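Local coordinates for protein antigen 43 (Escherichia coli, PDB 4KH3) that mediates self-association of bacterial cells through a Velcro-like mechanism, as the alpha domain of an autotransporter linked to aggregation and biofilm formation, at residues A[390-395]-A[409-414]; A[403-408]-A[423-428]. All coordinates share one frame; numbering follows the deposited sequence.

Following the chain from its N terminus, 390-395 comes first, then 403-408, 409-414 and 423-428. Contact 1 closes a loop of 13 residues between 390-395 and 409-414; contact 2 closes one of 14 residues between 403-408 and 423-428. Each loop holds one partner of the other contact, so the two cross rather than nest. Each closure stacks one coil of the parallel beta-helix on the next, on two different walls of the solenoid. Strands 403-407 and 410-414 are consecutive, joined through a turn at Asn408 and Gly409, and the contacts meet in the interior, where Leu412 CD2 lies 4.1 Å from Leu406 CD1.

Contact 1: residues A[390-395]-A[409-414]; sequences GGLFTA and GAILTL
Phe393 and Leu412 lie side by side and point the same way, into the interior of the solenoid. The leucine methyl CD1 comes obliquely against the ring, 3.6 Å from Phe393 CD1. With CG of Phe393 anti to the backbone N (chi1 -171°), the ring reaches inward to Phe375, Leu400 and Val388, where it lies among other apolar side chains, as suits a large hydrophobic residue. One step further along this face the pair is smaller: Ala395 CB meets Leu414 CD2 at 3.7 Å, and both also touch strands of neighbouring coils. On the outer face Leu392 and Ile411 cross obliquely, Leu392 CD1 resting 3.7 Å from Ile411 CG2.

This is the ladder of a parallel beta-helix, the fold of many autotransporter passenger domains: residues at equivalent positions of successive coils lie over one another. Four backbone bonds hold the ladder, running from Ile411 N to Gly391 O, Phe393 N to Ile411 O, Thr413 N to Phe393 O (2.8 Å) and Ala395 N to Thr413 O. Thr394 is paired with Thr413, and its CG2 lies 3.7 Å from Thr413 O on the outer face, where beta-branched residues suit an extended chain; Thr413 OG1 bonds to Gln434 of the following coil. At the turn preceding each strand, Gly390 and Gly409 take positive phi values, at which a beta carbon would collide with the preceding carbonyl oxygen.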
# COMPACT_ATOMS: atom_id res chain seq x y z
N GLY A 390 -26.71 5.78 0.23
CA GLY A 390 -25.74 5.22 -0.70
C GLY A 390 -24.86 4.16 -0.08
O GLY A 390 -24.18 3.42 -0.79
N GLY A 391 -24.88 4.07 1.25
CA GLY A 391 -24.08 3.08 1.95
C GLY A 391 -24.67 1.68 2.02
O GLY A 391 -25.63 1.35 1.31
N LEU A 392 -24.07 0.86 2.87
CA LEU A 392 -24.53 -0.51 3.07
C LEU A 392 -24.87 -0.74 4.54
O LEU A 392 -24.15 -0.32 5.43
CB LEU A 392 -23.45 -1.50 2.62
CG LEU A 392 -23.69 -2.98 2.93
CD1 LEU A 392 -24.94 -3.49 2.22
CD2 LEU A 392 -22.46 -3.81 2.54
N PHE A 393 -25.99 -1.41 4.78
CA PHE A 393 -26.39 -1.81 6.11
C PHE A 393 -26.70 -3.28 6.03
O PHE A 393 -27.53 -3.70 5.21
CB PHE A 393 -27.64 -1.03 6.53
CG PHE A 393 -28.03 -1.21 7.97
CD1 PHE A 393 -28.38 -2.47 8.47
CD2 PHE A 393 -28.09 -0.12 8.82
CE1 PHE A 393 -28.76 -2.62 9.79
CE2 PHE A 393 -28.47 -0.27 10.14
CZ PHE A 393 -28.81 -1.53 10.63
N THR A 394 -26.03 -4.06 6.85
CA THR A 394 -26.25 -5.50 6.91
C THR A 394 -26.79 -5.85 8.29
O THR A 394 -26.31 -5.33 9.30
CB THR A 394 -24.94 -6.28 6.67
OG1 THR A 394 -24.37 -5.87 5.42
CG2 THR A 394 -25.20 -7.78 6.64
N ALA A 395 -27.80 -6.70 8.33
CA ALA A 395 -28.38 -7.12 9.59
C ALA A 395 -28.43 -8.64 9.67
O ALA A 395 -29.02 -9.29 8.80
CB ALA A 395 -29.76 -6.52 9.77
N GLY A 409 -29.15 4.77 -3.59
CA GLY A 409 -28.26 3.64 -3.81
C GLY A 409 -28.06 2.80 -2.56
O GLY A 409 -27.27 1.86 -2.55
N ALA A 410 -28.79 3.15 -1.50
CA ALA A 410 -28.71 2.41 -0.25
C ALA A 410 -29.00 0.93 -0.46
O ALA A 410 -29.86 0.56 -1.27
CB ALA A 410 -29.66 3.01 0.76
N ILE A 411 -28.27 0.09 0.25
CA ILE A 411 -28.55 -1.33 0.26
C ILE A 411 -28.73 -1.77 1.71
O ILE A 411 -27.95 -1.39 2.58
CB ILE A 411 -27.44 -2.16 -0.39
CG1 ILE A 411 -27.32 -1.82 -1.88
CG2 ILE A 411 -27.69 -3.65 -0.21
CD1 ILE A 411 -26.25 -2.64 -2.59
N LEU A 412 -29.79 -2.53 1.96
CA LEU A 412 -30.06 -3.10 3.26
C LEU A 412 -30.15 -4.60 3.06
O LEU A 412 -31.11 -5.09 2.46
CB LEU A 412 -31.36 -2.55 3.82
CG LEU A 412 -31.96 -3.28 5.02
CD1 LEU A 412 -30.95 -3.40 6.15
CD2 LEU A 412 -33.20 -2.55 5.49
N THR A 413 -29.13 -5.31 3.53
CA THR A 413 -29.02 -6.74 3.34
C THR A 413 -29.34 -7.46 4.65
O THR A 413 -28.74 -7.17 5.68
CB THR A 413 -27.59 -7.13 2.87
OG1 THR A 413 -27.32 -6.52 1.61
CG2 THR A 413 -27.45 -8.63 2.72
N LEU A 414 -30.30 -8.38 4.61
CA LEU A 414 -30.69 -9.15 5.78
C LEU A 414 -30.23 -10.60 5.65
O LEU A 414 -30.42 -11.22 4.60
CB LEU A 414 -32.20 -9.12 5.95
CG LEU A 414 -32.81 -7.72 5.95
CD1 LEU A 414 -34.32 -7.80 6.11
CD2 LEU A 414 -32.20 -6.89 7.05

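Contact 2: residues A[403-408]-A[423-428]; sequences TTTLNN and TLTIRE
The amide of Asn407 turns its oxygen to the backbone of 423-428, where OD1 accepts a hydrogen bond from Arg427 N at 2.9 Å. The bond is fairly straight, 157° at the hydrogen, and Glu428 N also lies close to OD1, at 3.2 Å. The carboxylate of Glu428 stands almost upright to the second amide, that of Asn408 (planes 84° apart), beyond its OD1 and ND2 end and not over a face. Here Asn408 OD1 touches the aliphatic CG of Glu428 at 3.5 Å, while ND2 is hydrogen-bonded to Asn389 of the preceding coil.

Ahead of these groups the two strands pair in parallel, as successive coils of a beta-helix do. Bonds from Thr404 N to Thr423 O, Thr425 N to Thr404 O and Leu406 N to Thr425 O keep an even register. Beyond Ile426 it slips by one residue: Leu406 O no longer reaches Arg427 N, the asparagine oxygen takes that N-H instead, and Asn408 N bonds to Glu428 O at 2.8 Å. An asparagine suits the place because its side chain imitates a peptide carbonyl. Asn408 itself has left-handed backbone angles, which this residue type tolerates well in turns.

Inside the solenoid Leu424 CD1 touches both Thr404 CG2, at 3.6 Å, and Leu406 CD1, while Leu406 CB packs on Ile426 CG1 at 3.7 Å; Ala431 adjoins both of these last two residues. The opposite face is a row of threonines. Thr425 has OG1 anti to the backbone N (chi1 -177°), which swings its CG2 toward the earlier strand, 3.5 Å from Thr403 CG2 and close to Thr405 OG1.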
# COMPACT_ATOMS: atom_id res chain seq x y z
N THR A 403 -36.82 6.04 12.70
CA THR A 403 -37.00 6.16 11.26
C THR A 403 -35.75 5.68 10.54
O THR A 403 -34.72 6.36 10.55
CB THR A 403 -37.31 7.62 10.87
OG1 THR A 403 -38.49 8.07 11.55
CG2 THR A 403 -37.53 7.71 9.38
N THR A 404 -35.84 4.51 9.94
CA THR A 404 -34.77 3.94 9.13
C THR A 404 -34.92 4.41 7.67
O THR A 404 -35.88 4.06 6.99
CB THR A 404 -34.79 2.41 9.18
OG1 THR A 404 -34.60 1.98 10.54
CG2 THR A 404 -33.69 1.83 8.31
N THR A 405 -33.96 5.20 7.21
CA THR A 405 -34.05 5.84 5.90
C THR A 405 -33.09 5.21 4.89
O THR A 405 -31.90 5.05 5.16
CB THR A 405 -33.76 7.33 6.03
OG1 THR A 405 -34.68 7.90 6.97
CG2 THR A 405 -33.89 8.01 4.68
N LEU A 406 -33.63 4.86 3.72
CA LEU A 406 -32.83 4.28 2.64
C LEU A 406 -32.91 5.17 1.41
O LEU A 406 -33.95 5.23 0.76
CB LEU A 406 -33.34 2.88 2.31
CG LEU A 406 -33.41 1.87 3.46
CD1 LEU A 406 -33.93 0.54 2.94
CD2 LEU A 406 -32.07 1.70 4.18
N ASN A 407 -31.82 5.86 1.09
CA ASN A 407 -31.78 6.77 -0.05
C ASN A 407 -30.61 6.48 -1.00
O ASN A 407 -29.62 5.86 -0.61
CB ASN A 407 -31.65 8.23 0.42
CG ASN A 407 -32.91 8.76 1.06
OD1 ASN A 407 -34.01 8.29 0.80
ND2 ASN A 407 -32.75 9.79 1.89
N ASN A 408 -30.76 6.94 -2.24
CA ASN A 408 -29.65 7.11 -3.18
C ASN A 408 -28.66 5.97 -3.31
O ASN A 408 -27.46 6.18 -3.16
CB ASN A 408 -28.88 8.37 -2.81
CG ASN A 408 -29.74 9.61 -2.87
OD1 ASN A 408 -30.50 9.80 -3.82
ND2 ASN A 408 -29.62 10.47 -1.87
N THR A 423 -40.78 2.98 11.38
CA THR A 423 -40.88 3.43 10.00
C THR A 423 -39.62 3.20 9.16
O THR A 423 -38.56 3.74 9.45
CB THR A 423 -41.25 4.90 9.96
OG1 THR A 423 -42.49 5.09 10.64
CG2 THR A 423 -41.38 5.38 8.52
N LEU A 424 -39.75 2.40 8.12
CA LEU A 424 -38.70 2.25 7.11
C LEU A 424 -39.08 3.13 5.92
O LEU A 424 -40.14 2.97 5.34
CB LEU A 424 -38.59 0.79 6.69
CG LEU A 424 -37.59 0.44 5.58
CD1 LEU A 424 -36.21 0.89 5.99
CD2 LEU A 424 -37.61 -1.06 5.28
N THR A 425 -38.22 4.08 5.56
CA THR A 425 -38.60 5.07 4.57
C THR A 425 -37.56 5.29 3.47
O THR A 425 -36.37 5.41 3.74
CB THR A 425 -38.98 6.44 5.22
OG1 THR A 425 -39.41 7.35 4.20
CG2 THR A 425 -37.80 7.05 5.94
N ILE A 426 -38.05 5.33 2.24
CA ILE A 426 -37.23 5.65 1.07
C ILE A 426 -37.76 6.95 0.49
O ILE A 426 -38.91 7.03 0.08
CB ILE A 426 -37.30 4.53 0.01
CG1 ILE A 426 -36.55 3.29 0.50
CG2 ILE A 426 -36.70 5.01 -1.32
CD1 ILE A 426 -37.29 2.46 1.53
N ARG A 427 -36.92 7.97 0.45
CA ARG A 427 -37.40 9.30 0.10
C ARG A 427 -36.79 9.88 -1.18
O ARG A 427 -37.30 10.86 -1.73
CB ARG A 427 -37.15 10.24 1.27
CG ARG A 427 -37.76 9.75 2.57
CD ARG A 427 -37.56 10.76 3.69
NE ARG A 427 -38.06 12.08 3.32
CZ ARG A 427 -37.44 13.22 3.61
NH1 ARG A 427 -36.30 13.20 4.29
NH2 ARG A 427 -37.96 14.38 3.23
N GLU A 428 -35.73 9.26 -1.67
CA GLU A 428 -34.90 9.87 -2.70
C GLU A 428 -33.99 8.82 -3.34
O GLU A 428 -33.32 8.07 -2.64
CB GLU A 428 -34.07 10.98 -2.05
CG GLU A 428 -33.26 11.85 -2.99
CD GLU A 428 -32.42 12.87 -2.23
OE1 GLU A 428 -32.59 12.98 -0.99
OE2 GLU A 428 -31.58 13.56 -2.86